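Local coordinates for hypothetical protein Atu2648 (PDB 1ZCE) that is of unknown function but folds as an EVE domain, related to the PUA and ASCH domains, and so possibly recognises RNA or modified nucleic acid, at residues N3-K8 against R42-G47; E28-R33 against P73-E78; R38-A43 against V122-E127; V65-L70 against D84-R89. One frame throughout, in Å; residues are numbered along the deposited sequence.

How the contacts relate
All four contacts belong to one compact EVE domain and differ chiefly in depth. Contacts 1 and 3 lie side by side and share Arg42 and Ala43: the end of helix 35-42 and the loop after it pack on neighbouring strands 4-9 and 122-125, largely through selenomethionines, aromatic rings and valine. Contact 3 is buried; contact 1 is partly so, with a watery edge. Contact 4, also partly buried, is an antiparallel strand pairing with an apolar face turned to the same core and a face bearing a salt bridge. Contact 2 is the most peripheral, two loops joined by carboxylates, an arginine and water. Trp29 reaches from there to Tyr7, Met41 and Ile88.

Contact 1: residues N3-K8 against R42-G47; sequences NYWLYK and RAMKIG
Met44, present as selenomethionine, spans two aromatic rings of strand 4-9, and its contacts are of the CH-pi and Met-aromatic kinds. Its CG lies over one face of the Trp5 indole, 3.6 Å from the centroid of the five-membered ring. The SE atom stands above that ring at 4.4 Å from the same centroid, just 7° off the normal. Because the chain is extended past CG, with SE anti to CA (chi2 173°) and CE anti to CB, the terminal CE continues to 3.6 Å from Trp5 CG. Tyr7 meets the selenium differently, with SE at the edge of its ring, and Tyr7 OH is only 3.2 Å from Met44 SE. That buried hydroxyl has no hydrogen-bonding partner in the model.

Strand 4-9 runs between strands 49-54 and 122-125 in the mixed sheet of the EVE domain, so the loop after helix 35-42 here closes over an inner strand. Plain apolar packing continues at the benzo end of the indole, where Ala43 CB is 3.9 Å from Trp5 CH2. The indole N-H is bonded to Asp48, which helps to hold the ring's orientation.

Polar links run through water. One molecule accepts from Asn3 ND2 at 2.8 Å and from Lys45 NZ at 3.1 Å while donating to Ala43 O; a second joins Asn3 ND2 to Lys45 NZ, its bond to the lysine being weak.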
loop_
_atom_site.group_PDB
_atom_site.type_symbol
_atom_site.label_atom_id
_atom_site.label_comp_id
_atom_site.label_asym_id
_atom_site.label_seq_id
_atom_site.Cartn_x
_atom_site.Cartn_y
_atom_site.Cartn_z
ATOM N N ASN A 3 8.371 9.246 -2.962
ATOM C CA ASN A 3 7.524 8.777 -1.870
ATOM C C ASN A 3 7.022 7.355 -2.075
ATOM O O ASN A 3 6.635 6.970 -3.180
ATOM C CB ASN A 3 6.334 9.723 -1.686
ATOM C CG ASN A 3 6.765 11.139 -1.362
ATOM O OD1 ASN A 3 7.647 11.353 -0.536
ATOM N ND2 ASN A 3 6.137 12.114 -2.007
ATOM N N TYR A 4 7.036 6.587 -0.989
ATOM C CA TYR A 4 6.591 5.195 -0.983
ATOM C C TYR A 4 5.467 5.032 0.028
ATOM O O TYR A 4 5.387 5.782 1.001
ATOM C CB TYR A 4 7.770 4.278 -0.660
ATOM C CG TYR A 4 8.802 4.297 -1.758
ATOM C CD1 TYR A 4 8.692 3.442 -2.850
ATOM C CD2 TYR A 4 9.835 5.237 -1.760
ATOM C CE1 TYR A 4 9.575 3.521 -3.918
ATOM C CE2 TYR A 4 10.728 5.324 -2.831
ATOM C CZ TYR A 4 10.586 4.464 -3.904
ATOM O OH TYR A 4 11.436 4.549 -4.983
ATOM N N TRP A 5 4.609 4.043 -0.201
ATOM C CA TRP A 5 3.440 3.851 0.642
ATOM C C TRP A 5 3.116 2.396 0.950
ATOM O O TRP A 5 3.764 1.480 0.444
ATOM C CB TRP A 5 2.235 4.483 -0.063
ATOM C CG TRP A 5 2.524 5.844 -0.620
ATOM C CD1 TRP A 5 2.963 6.155 -1.881
ATOM C CD2 TRP A 5 2.427 7.077 0.083
ATOM N NE1 TRP A 5 3.144 7.515 -1.999
ATOM C CE2 TRP A 5 2.821 8.107 -0.802
ATOM C CE3 TRP A 5 2.044 7.419 1.387
ATOM C CZ2 TRP A 5 2.840 9.458 -0.426
ATOM C CZ3 TRP A 5 2.062 8.753 1.764
ATOM C CH2 TRP A 5 2.458 9.758 0.861
ATOM N N LEU A 6 2.111 2.198 1.797
ATOM C CA LEU A 6 1.635 0.861 2.140
ATOM C C LEU A 6 0.115 0.912 2.257
ATOM O O LEU A 6 -0.441 1.837 2.851
ATOM C CB LEU A 6 2.260 0.341 3.445
ATOM C CG LEU A 6 1.815 -1.067 3.886
ATOM C CD1 LEU A 6 2.961 -1.798 4.586
ATOM C CD2 LEU A 6 0.597 -0.969 4.794
ATOM N N TYR A 7 -0.542 -0.081 1.664
ATOM C CA TYR A 7 -1.997 -0.180 1.670
ATOM C C TYR A 7 -2.408 -1.481 2.337
ATOM O O TYR A 7 -1.982 -2.561 1.918
ATOM C CB TYR A 7 -2.555 -0.178 0.238
ATOM C CG TYR A 7 -1.987 0.891 -0.661
ATOM C CD1 TYR A 7 -0.708 0.764 -1.198
ATOM C CD2 TYR A 7 -2.712 2.044 -0.954
ATOM C CE1 TYR A 7 -0.157 1.760 -1.996
ATOM C CE2 TYR A 7 -2.165 3.049 -1.754
ATOM C CZ TYR A 7 -0.888 2.900 -2.267
ATOM O OH TYR A 7 -0.315 3.898 -3.025
ATOM N N LYS A 8 -3.218 -1.383 3.384
ATOM C CA LYS A 8 -3.703 -2.575 4.063
ATOM C C LYS A 8 -4.978 -3.042 3.363
ATOM O O LYS A 8 -5.846 -2.233 3.022
ATOM C CB LYS A 8 -4.019 -2.277 5.529
ATOM C CG LYS A 8 -2.819 -1.925 6.385
ATOM C CD LYS A 8 -3.211 -1.898 7.857
ATOM C CE LYS A 8 -2.006 -1.706 8.760
ATOM N NZ LYS A 8 -2.385 -1.762 10.204
ATOM N N ARG A 42 -4.000 11.688 -0.859
ATOM C CA ARG A 42 -3.937 12.981 -1.533
ATOM C C ARG A 42 -2.495 13.400 -1.810
ATOM O O ARG A 42 -2.246 14.225 -2.685
ATOM C CB ARG A 42 -4.610 14.065 -0.691
ATOM C CG ARG A 42 -6.110 13.948 -0.606
ATOM C CD ARG A 42 -6.670 15.005 0.318
ATOM N NE ARG A 42 -8.123 14.966 0.358
ATOM C CZ ARG A 42 -8.867 15.796 1.078
ATOM N NH1 ARG A 42 -8.286 16.727 1.821
ATOM N NH2 ARG A 42 -10.187 15.699 1.042
ATOM N N ALA A 43 -1.546 12.841 -1.065
ATOM C CA ALA A 43 -0.140 13.185 -1.247
ATOM C C ALA A 43 0.537 12.323 -2.307
ATOM O O ALA A 43 1.699 12.548 -2.644
ATOM C CB ALA A 43 0.597 13.041 0.076
HETATM N N MSE A 44 -0.193 11.346 -2.838
HETATM C CA MSE A 44 0.358 10.436 -3.837
HETATM C C MSE A 44 0.361 10.983 -5.252
HETATM O O MSE A 44 -0.523 11.747 -5.642
HETATM C CB MSE A 44 -0.407 9.114 -3.817
HETATM C CG MSE A 44 -0.247 8.356 -2.516
HETATM SE SE MSE A 44 -1.397 6.819 -2.438
HETATM C CE MSE A 44 -1.053 6.340 -0.602
ATOM N N LYS A 45 1.370 10.578 -6.014
ATOM C CA LYS A 45 1.502 10.978 -7.403
ATOM C C LYS A 45 1.390 9.735 -8.280
ATOM O O LYS A 45 1.590 8.612 -7.813
ATOM C CB LYS A 45 2.860 11.648 -7.632
ATOM C CG LYS A 45 3.062 12.919 -6.825
ATOM C CD LYS A 45 4.387 13.593 -7.150
ATOM C CE LYS A 45 4.649 14.776 -6.230
ATOM N NZ LYS A 45 4.890 14.346 -4.829
ATOM N N ILE A 46 1.059 9.939 -9.550
ATOM C CA ILE A 46 0.960 8.830 -10.485
ATOM C C ILE A 46 2.315 8.135 -10.509
ATOM O O ILE A 46 3.354 8.792 -10.591
ATOM C CB ILE A 46 0.628 9.333 -11.908
ATOM C CG1 ILE A 46 -0.779 9.933 -11.931
ATOM C CG2 ILE A 46 0.738 8.194 -12.915
ATOM C CD1 ILE A 46 -1.866 8.961 -11.514
ATOM N N GLY A 47 2.310 6.811 -10.410
ATOM C CA GLY A 47 3.564 6.085 -10.435
ATOM C C GLY A 47 4.165 5.779 -9.074
ATOM O O GLY A 47 5.086 4.967 -8.977
HETATM O O HOH W 1 4.058 11.578 -3.834
HETATM O O HOH W 2 6.844 15.038 -2.148
#

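Contact 2: residues E28-R33 against P73-E78; sequences EWTGVR and PDSTAE
An Asx turn at Asp74, coinciding with a type I beta turn from Asp74 to Ala77, presents a carboxylate to the backbone of Gly31 and the guanidinium of Arg33. Within the turn, Asp74 OD1 accepts from Thr76 N at 2.8 Å and from Thr76 OG1 at 2.7 Å, both donors coming from the same face of the carboxylate plane. These two bonds fix the rotation of the group and leave OD2 for the other loop. There Gly31 N reaches the syn lone pair of Asp74 OD2 at 3.0 Å, and Arg33 NH1 donates a nearly straight hydrogen bond to the same oxygen at 2.9 Å, part of a salt bridge. The guanidinium and carboxylate planes stand 79° apart, the arginine arriving from above the carboxylate. A water adds a further donor to OD2 and ties it to Trp29 O and Val32 N.

Arg33 spreads its grip: NH2 donates to Thr76 OG1 at 3.2 Å, Ala77 CB covers one face of the guanidinium, and Trp83 supplies a cation-pi partner.

A second carboxylate, Glu28 at the end of strand 27-28, is fully extended, CG anti to the backbone N (chi1 -175°), and brings both oxygens to Ser75. Ser75 N points at Glu28 OE1 along an almost ideal line (2.8 Å, 178°), while Ser75 OG donates to Glu28 OE2 at 2.7 Å.

The CG2 methyls of Thr30 and Thr76 pack together between these polar groups. An Asx turn within a type I turn, between strands 60-73 and 84-99, is thus bonded through Asp74 OD2 to the loop before helix 35-42.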
loop_
_atom_site.group_PDB
_atom_site.type_symbol
_atom_site.label_atom_id
_atom_site.label_comp_id
_atom_site.label_asym_id
_atom_site.label_seq_id
_atom_site.Cartn_x
_atom_site.Cartn_y
_atom_site.Cartn_z
ATOM N N GLU A 28 -10.142 1.156 -7.663
ATOM C CA GLU A 28 -10.403 2.370 -6.902
ATOM C C GLU A 28 -10.268 1.975 -5.436
ATOM O O GLU A 28 -10.876 0.996 -4.994
ATOM C CB GLU A 28 -11.821 2.874 -7.178
ATOM C CG GLU A 28 -12.125 4.208 -6.520
ATOM C CD GLU A 28 -13.581 4.623 -6.642
ATOM O OE1 GLU A 28 -13.912 5.737 -6.187
ATOM O OE2 GLU A 28 -14.392 3.840 -7.179
ATOM N N TRP A 29 -9.474 2.726 -4.676
ATOM C CA TRP A 29 -9.267 2.387 -3.271
ATOM C C TRP A 29 -10.341 2.987 -2.367
ATOM O O TRP A 29 -10.081 3.871 -1.549
ATOM C CB TRP A 29 -7.874 2.831 -2.819
ATOM C CG TRP A 29 -7.305 1.911 -1.794
ATOM C CD1 TRP A 29 -6.953 2.222 -0.515
ATOM C CD2 TRP A 29 -7.076 0.508 -1.946
ATOM N NE1 TRP A 29 -6.521 1.097 0.145
ATOM C CE2 TRP A 29 -6.586 0.029 -0.712
ATOM C CE3 TRP A 29 -7.240 -0.395 -3.006
ATOM C CZ2 TRP A 29 -6.258 -1.316 -0.505
ATOM C CZ3 TRP A 29 -6.915 -1.734 -2.802
ATOM C CH2 TRP A 29 -6.429 -2.180 -1.560
ATOM N N THR A 30 -11.551 2.460 -2.514
ATOM C CA THR A 30 -12.721 2.922 -1.775
ATOM C C THR A 30 -12.800 2.443 -0.332
ATOM O O THR A 30 -12.061 1.557 0.085
ATOM C CB THR A 30 -14.006 2.453 -2.470
ATOM O OG1 THR A 30 -14.031 1.021 -2.489
ATOM C CG2 THR A 30 -14.056 2.963 -3.895
ATOM N N GLY A 31 -13.705 3.054 0.426
ATOM C CA GLY A 31 -13.917 2.651 1.805
ATOM C C GLY A 31 -13.057 3.270 2.886
ATOM O O GLY A 31 -13.270 2.987 4.063
ATOM N N VAL A 32 -12.085 4.095 2.517
ATOM C CA VAL A 32 -11.242 4.724 3.524
ATOM C C VAL A 32 -12.036 5.835 4.199
ATOM O O VAL A 32 -12.519 6.753 3.540
ATOM C CB VAL A 32 -9.955 5.296 2.896
ATOM C CG1 VAL A 32 -9.173 6.095 3.934
ATOM C CG2 VAL A 32 -9.103 4.160 2.352
ATOM N N ARG A 33 -12.185 5.725 5.516
ATOM C CA ARG A 33 -12.926 6.709 6.302
ATOM C C ARG A 33 -12.059 7.179 7.470
ATOM O O ARG A 33 -12.506 7.269 8.617
ATOM C CB ARG A 33 -14.232 6.093 6.815
ATOM C CG ARG A 33 -15.160 5.594 5.707
ATOM C CD ARG A 33 -15.698 6.739 4.852
ATOM N NE ARG A 33 -16.626 6.284 3.814
ATOM C CZ ARG A 33 -16.283 6.012 2.556
ATOM N NH1 ARG A 33 -15.024 6.149 2.161
ATOM N NH2 ARG A 33 -17.201 5.598 1.691
ATOM N N PRO A 73 -13.100 11.920 -5.871
ATOM C CA PRO A 73 -14.196 11.510 -4.991
ATOM C C PRO A 73 -14.386 9.993 -4.943
ATOM O O PRO A 73 -14.363 9.319 -5.971
ATOM C CB PRO A 73 -15.402 12.230 -5.591
ATOM C CG PRO A 73 -14.802 13.503 -6.082
ATOM C CD PRO A 73 -13.513 13.037 -6.741
ATOM N N ASP A 74 -14.561 9.462 -3.738
ATOM C CA ASP A 74 -14.772 8.029 -3.529
ATOM C C ASP A 74 -16.177 7.684 -4.035
ATOM O O ASP A 74 -17.167 8.160 -3.483
ATOM C CB ASP A 74 -14.661 7.721 -2.031
ATOM C CG ASP A 74 -14.776 6.239 -1.713
ATOM O OD1 ASP A 74 -15.398 5.498 -2.499
ATOM O OD2 ASP A 74 -14.253 5.823 -0.655
ATOM N N SER A 75 -16.262 6.847 -5.065
ATOM C CA SER A 75 -17.548 6.473 -5.651
ATOM C C SER A 75 -18.520 5.831 -4.669
ATOM O O SER A 75 -19.714 5.726 -4.956
ATOM C CB SER A 75 -17.331 5.519 -6.826
ATOM O OG SER A 75 -16.888 4.253 -6.368
ATOM N N THR A 76 -18.019 5.394 -3.519
ATOM C CA THR A 76 -18.871 4.760 -2.519
ATOM C C THR A 76 -19.274 5.728 -1.411
ATOM O O THR A 76 -19.989 5.351 -0.485
ATOM C CB THR A 76 -18.168 3.549 -1.863
ATOM O OG1 THR A 76 -17.062 4.002 -1.071
ATOM C CG2 THR A 76 -17.665 2.581 -2.928
ATOM N N ALA A 77 -18.818 6.973 -1.510
ATOM C CA ALA A 77 -19.132 7.982 -0.504
ATOM C C ALA A 77 -20.359 8.796 -0.893
ATOM O O ALA A 77 -20.553 9.910 -0.411
ATOM C CB ALA A 77 -17.939 8.905 -0.300
ATOM N N GLU A 78 -21.186 8.221 -1.761
ATOM C CA GLU A 78 -22.405 8.866 -2.236
ATOM C C GLU A 78 -22.264 10.367 -2.479
ATOM O O GLU A 78 -22.990 11.181 -1.907
ATOM C CB GLU A 78 -23.567 8.572 -1.273
ATOM C CG GLU A 78 -23.263 8.757 0.208
ATOM C CD GLU A 78 -23.366 10.198 0.657
ATOM O OE1 GLU A 78 -24.445 10.800 0.476
ATOM O OE2 GLU A 78 -22.372 10.731 1.198
HETATM O O HOH W 3 -11.537 5.599 0.090
HETATM O O HOH W 4 -20.039 5.685 2.211
#

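Contact 3: residues R38-A43 against V122-E127; sequences RNNMRA and VQPVTE
The carboxamide of Asn40 turns OD1 toward strand 122-125, where it comes within 2.9 Å of Val122 O and 3.7 Å of Pro124 CD. Two acceptors meet in the first of these approaches, so it is no hydrogen bond, and the exact placing of the amide is best treated as doubtful. As modelled, ND2 has a weak bond to Gln36, one turn back.

On the outer side of the same helix two guanidinium groups lie partly face to face: Arg38 NE is over the centre of the Arg42 group, 3.4 Å above its plane, and Arg42 NH2 lies over a face of Arg38. Asn39 OD1 sits at the Arg38 edge and takes both NE (3.0 Å) and NH2 (2.9 Å), while Asp84 pairs with Arg42 and probably eases the closeness of the charges.

The contact is a helix-on-sheet packing of the EVE domain, helix 35-42 lying against strand 122-125, an outermost strand that pairs with strand 4-9. The axes of the short segments approach to 7.6 Å at 53°.

Apolar contact comes from Met41, a selenomethionine, whose CG meets Val122 CG1 at 3.9 Å, the two side chains crossing at about a right angle. Its chain then folds back at the selenium (chi3 -68°), placing SE by Trp29 and the CE tip on Val32. Val122 also touches Met44.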
loop_
_atom_site.group_PDB
_atom_site.type_symbol
_atom_site.label_atom_id
_atom_site.label_comp_id
_atom_site.label_asym_id
_atom_site.label_seq_id
_atom_site.Cartn_x
_atom_site.Cartn_y
_atom_site.Cartn_z
ATOM N N ARG A 38 -6.694 9.185 4.142
ATOM C CA ARG A 38 -7.189 9.931 2.995
ATOM C C ARG A 38 -6.140 10.954 2.569
ATOM O O ARG A 38 -5.846 11.103 1.384
ATOM C CB ARG A 38 -8.479 10.665 3.361
ATOM C CG ARG A 38 -9.024 11.553 2.254
ATOM C CD ARG A 38 -9.966 12.612 2.812
ATOM N NE ARG A 38 -9.256 13.576 3.646
ATOM C CZ ARG A 38 -9.836 14.583 4.288
ATOM N NH1 ARG A 38 -11.147 14.763 4.199
ATOM N NH2 ARG A 38 -9.101 15.413 5.013
ATOM N N ASN A 39 -5.583 11.663 3.543
ATOM C CA ASN A 39 -4.582 12.677 3.255
ATOM C C ASN A 39 -3.318 12.059 2.680
ATOM O O ASN A 39 -2.639 12.684 1.869
ATOM C CB ASN A 39 -4.274 13.498 4.509
ATOM C CG ASN A 39 -5.464 14.339 4.963
ATOM O OD1 ASN A 39 -6.430 14.530 4.218
ATOM N ND2 ASN A 39 -5.392 14.854 6.187
ATOM N N ASN A 40 -2.996 10.838 3.095
ATOM C CA ASN A 40 -1.824 10.168 2.549
ATOM C C ASN A 40 -2.087 9.910 1.065
ATOM O O ASN A 40 -1.201 10.085 0.228
ATOM C CB ASN A 40 -1.550 8.860 3.302
ATOM C CG ASN A 40 -0.887 9.091 4.660
ATOM O OD1 ASN A 40 -0.897 8.223 5.536
ATOM N ND2 ASN A 40 -0.299 10.267 4.832
HETATM N N MSE A 41 -3.307 9.511 0.729
HETATM C CA MSE A 41 -3.623 9.281 -0.672
HETATM C C MSE A 41 -3.554 10.590 -1.461
HETATM O O MSE A 41 -3.106 10.600 -2.606
HETATM C CB MSE A 41 -4.995 8.616 -0.825
HETATM C CG MSE A 41 -4.983 7.160 -0.373
HETATM SE SE MSE A 41 -6.594 6.141 -0.784
HETATM C CE MSE A 41 -7.799 7.083 0.419
ATOM N N ARG A 42 -4.000 11.688 -0.859
ATOM C CA ARG A 42 -3.937 12.981 -1.533
ATOM C C ARG A 42 -2.495 13.400 -1.810
ATOM O O ARG A 42 -2.246 14.225 -2.685
ATOM C CB ARG A 42 -4.610 14.065 -0.691
ATOM C CG ARG A 42 -6.110 13.948 -0.606
ATOM C CD ARG A 42 -6.670 15.005 0.318
ATOM N NE ARG A 42 -8.123 14.966 0.358
ATOM C CZ ARG A 42 -8.867 15.796 1.078
ATOM N NH1 ARG A 42 -8.286 16.727 1.821
ATOM N NH2 ARG A 42 -10.187 15.699 1.042
ATOM N N ALA A 43 -1.546 12.841 -1.065
ATOM C CA ALA A 43 -0.140 13.185 -1.247
ATOM C C ALA A 43 0.537 12.323 -2.307
ATOM O O ALA A 43 1.699 12.548 -2.644
ATOM C CB ALA A 43 0.597 13.041 0.076
ATOM N N VAL A 122 -3.706 3.298 5.203
ATOM C CA VAL A 122 -2.869 3.749 4.088
ATOM C C VAL A 122 -1.764 4.529 4.784
ATOM O O VAL A 122 -2.019 5.547 5.441
ATOM C CB VAL A 122 -3.655 4.644 3.123
ATOM C CG1 VAL A 122 -2.764 5.042 1.955
ATOM C CG2 VAL A 122 -4.885 3.911 2.625
ATOM N N GLN A 123 -0.535 4.048 4.627
ATOM C CA GLN A 123 0.597 4.616 5.343
ATOM C C GLN A 123 1.820 5.008 4.537
ATOM O O GLN A 123 2.024 4.548 3.415
ATOM C CB GLN A 123 1.076 3.598 6.390
ATOM C CG GLN A 123 -0.024 2.899 7.174
ATOM C CD GLN A 123 0.481 1.716 7.987
ATOM O OE1 GLN A 123 -0.210 1.233 8.881
ATOM N NE2 GLN A 123 1.683 1.235 7.669
ATOM N N PRO A 124 2.655 5.884 5.110
ATOM C CA PRO A 124 3.868 6.280 4.402
ATOM C C PRO A 124 4.899 5.185 4.710
ATOM O O PRO A 124 4.774 4.447 5.695
ATOM C CB PRO A 124 4.235 7.611 5.051
ATOM C CG PRO A 124 3.763 7.434 6.450
ATOM C CD PRO A 124 2.425 6.736 6.291
ATOM N N VAL A 125 5.897 5.081 3.846
ATOM C CA VAL A 125 6.983 4.124 4.002
ATOM C C VAL A 125 8.217 4.902 3.573
ATOM O O VAL A 125 8.230 5.467 2.483
ATOM C CB VAL A 125 6.808 2.894 3.064
ATOM C CG1 VAL A 125 8.025 1.981 3.166
ATOM C CG2 VAL A 125 5.545 2.116 3.426
ATOM N N THR A 126 9.240 4.974 4.418
ATOM C CA THR A 126 10.438 5.705 4.023
ATOM C C THR A 126 11.134 4.917 2.919
ATOM O O THR A 126 10.897 3.717 2.757
ATOM C CB THR A 126 11.431 5.878 5.188
ATOM O OG1 THR A 126 12.009 4.610 5.516
ATOM C CG2 THR A 126 10.730 6.461 6.404
ATOM N N GLU A 127 11.985 5.587 2.151
ATOM C CA GLU A 127 12.698 4.914 1.073
ATOM C C GLU A 127 13.519 3.751 1.626
ATOM O O GLU A 127 13.546 2.670 1.043
ATOM C CB GLU A 127 13.610 5.900 0.337
ATOM C CG GLU A 127 14.259 5.327 -0.916
ATOM C CD GLU A 127 15.084 6.355 -1.676
ATOM O OE1 GLU A 127 15.633 6.006 -2.744
ATOM O OE2 GLU A 127 15.184 7.508 -1.205
#

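Contact 4: residues V65-L70 against D84-R89; sequences VEVCAL and DCVDIR
Glu66 and Arg89 face each other across two antiparallel strands, and Arg89 NE donates to Glu66 OE1 at 2.8 Å in a salt bridge. The bond is bent, 135° at the hydrogen, and meets OE1 on its anti side; the carboxylate and guanidinium planes are 45° apart. In both residues CG sits between the backbone N and the carbonyl carbon (chi1 61° in Arg89), and the chains run on extended, with Glu66 CG 3.6 Å from Arg89 CG. Cys68 CB lies over one face of the guanidinium, 3.5 Å from Arg89 NE. A water carries Arg89 NH1 on to Val67 O, while Glu24 O receives NH2.

In the backbone, Glu66 and Arg89 form a hydrogen-bonded pair, with Glu66 N to Arg89 O at 2.9 Å and Arg89 N to Glu66 O at the same length. Next along, Val67 and Ile88 make a non-hydrogen-bonded pair. Their side chains point to the opposite face from the salt bridge, where Val65 CG2 meets Ile88 CD1 at 4.1 Å and Val67 CG1 meets Val86 CB. Tyr7, Met44 and Trp29 complete this buried side.

Beyond Val67 the register slips by one residue. Cys68 N bonds to Asp87 O at 2.9 Å, Ala69 N adds a weak bond to the same oxygen, and Asp87 N returns to Ala69 O. The slip brings the CB atoms of Ala69 and Asp87 to 3.3 Å. Two consecutive residues opposite a single one, where strand 60-73 turns a corner against strand 84-99, form a classic beta bulge in an antiparallel hairpin.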
loop_
_atom_site.group_PDB
_atom_site.type_symbol
_atom_site.label_atom_id
_atom_site.label_comp_id
_atom_site.label_asym_id
_atom_site.label_seq_id
_atom_site.Cartn_x
_atom_site.Cartn_y
_atom_site.Cartn_z
ATOM N N VAL A 65 2.417 -2.311 -5.619
ATOM C CA VAL A 65 1.438 -1.651 -6.467
ATOM C C VAL A 65 1.928 -0.259 -6.824
ATOM O O VAL A 65 2.947 0.209 -6.321
ATOM C CB VAL A 65 0.074 -1.494 -5.755
ATOM C CG1 VAL A 65 -0.544 -2.858 -5.503
ATOM C CG2 VAL A 65 0.252 -0.733 -4.449
ATOM N N GLU A 66 1.190 0.389 -7.714
ATOM C CA GLU A 66 1.499 1.749 -8.120
ATOM C C GLU A 66 0.195 2.516 -8.266
ATOM O O GLU A 66 -0.858 1.940 -8.549
ATOM C CB GLU A 66 2.262 1.769 -9.447
ATOM C CG GLU A 66 1.456 1.298 -10.648
ATOM C CD GLU A 66 2.282 1.255 -11.922
ATOM O OE1 GLU A 66 1.741 0.843 -12.969
ATOM O OE2 GLU A 66 3.472 1.630 -11.875
ATOM N N VAL A 67 0.274 3.821 -8.058
ATOM C CA VAL A 67 -0.889 4.680 -8.178
ATOM C C VAL A 67 -1.165 4.913 -9.662
ATOM O O VAL A 67 -0.259 5.292 -10.406
ATOM C CB VAL A 67 -0.632 6.031 -7.475
ATOM C CG1 VAL A 67 -1.773 6.985 -7.743
ATOM C CG2 VAL A 67 -0.458 5.815 -5.971
ATOM N N CYS A 68 -2.397 4.670 -10.100
ATOM C CA CYS A 68 -2.731 4.883 -11.505
ATOM C C CYS A 68 -3.810 5.947 -11.714
ATOM O O CYS A 68 -4.229 6.212 -12.844
ATOM C CB CYS A 68 -3.135 3.569 -12.177
ATOM S SG CYS A 68 -4.417 2.607 -11.361
ATOM N N ALA A 69 -4.259 6.552 -10.618
ATOM C CA ALA A 69 -5.242 7.631 -10.666
ATOM C C ALA A 69 -5.083 8.467 -9.405
ATOM O O ALA A 69 -5.028 7.932 -8.295
ATOM C CB ALA A 69 -6.664 7.080 -10.763
ATOM N N LEU A 70 -4.985 9.779 -9.586
ATOM C CA LEU A 70 -4.836 10.705 -8.471
ATOM C C LEU A 70 -6.124 10.776 -7.661
ATOM O O LEU A 70 -7.185 10.380 -8.135
ATOM C CB LEU A 70 -4.479 12.099 -8.991
ATOM C CG LEU A 70 -3.124 12.248 -9.690
ATOM C CD1 LEU A 70 -2.999 13.652 -10.265
ATOM C CD2 LEU A 70 -2.001 11.970 -8.701
ATOM N N ASP A 84 -12.212 11.023 -0.472
ATOM C CA ASP A 84 -11.660 10.809 -1.800
ATOM C C ASP A 84 -10.554 9.754 -1.727
ATOM O O ASP A 84 -10.084 9.410 -0.641
ATOM C CB ASP A 84 -11.161 12.128 -2.440
ATOM C CG ASP A 84 -10.428 13.039 -1.466
ATOM O OD1 ASP A 84 -9.362 12.651 -0.949
ATOM O OD2 ASP A 84 -10.913 14.166 -1.229
ATOM N N CYS A 85 -10.149 9.237 -2.881
ATOM C CA CYS A 85 -9.136 8.191 -2.919
ATOM C C CYS A 85 -8.455 8.066 -4.274
ATOM O O CYS A 85 -8.910 8.628 -5.281
ATOM C CB CYS A 85 -9.797 6.853 -2.581
ATOM S SG CYS A 85 -11.211 6.464 -3.691
ATOM N N VAL A 86 -7.347 7.330 -4.285
ATOM C CA VAL A 86 -6.620 7.067 -5.517
ATOM C C VAL A 86 -7.072 5.706 -6.039
ATOM O O VAL A 86 -7.909 5.032 -5.433
ATOM C CB VAL A 86 -5.078 6.986 -5.288
ATOM C CG1 VAL A 86 -4.537 8.341 -4.872
ATOM C CG2 VAL A 86 -4.751 5.939 -4.227
ATOM N N ASP A 87 -6.528 5.339 -7.193
ATOM C CA ASP A 87 -6.762 4.033 -7.799
ATOM C C ASP A 87 -5.356 3.444 -7.817
ATOM O O ASP A 87 -4.394 4.174 -8.061
ATOM C CB ASP A 87 -7.226 4.157 -9.251
ATOM C CG ASP A 87 -8.678 4.571 -9.389
ATOM O OD1 ASP A 87 -9.256 5.117 -8.433
ATOM O OD2 ASP A 87 -9.239 4.357 -10.486
ATOM N N ILE A 88 -5.224 2.146 -7.559
ATOM C CA ILE A 88 -3.913 1.504 -7.594
ATOM C C ILE A 88 -3.967 0.255 -8.464
ATOM O O ILE A 88 -5.038 -0.305 -8.695
ATOM C CB ILE A 88 -3.411 1.090 -6.176
ATOM C CG1 ILE A 88 -4.381 0.096 -5.531
ATOM C CG2 ILE A 88 -3.242 2.322 -5.300
ATOM C CD1 ILE A 88 -3.877 -0.490 -4.213
ATOM N N ARG A 89 -2.807 -0.172 -8.953
ATOM C CA ARG A 89 -2.730 -1.373 -9.776
ATOM C C ARG A 89 -1.475 -2.164 -9.443
ATOM O O ARG A 89 -0.489 -1.616 -8.958
ATOM C CB ARG A 89 -2.749 -1.023 -11.266
ATOM C CG ARG A 89 -1.607 -0.162 -11.748
ATOM C CD ARG A 89 -1.849 0.232 -13.198
ATOM N NE ARG A 89 -0.931 1.258 -13.681
ATOM C CZ ARG A 89 -1.086 1.907 -14.831
ATOM N NH1 ARG A 89 -0.207 2.828 -15.199
ATOM N NH2 ARG A 89 -2.126 1.637 -15.611
HETATM O O HOH W 5 0.978 4.147 -12.966
#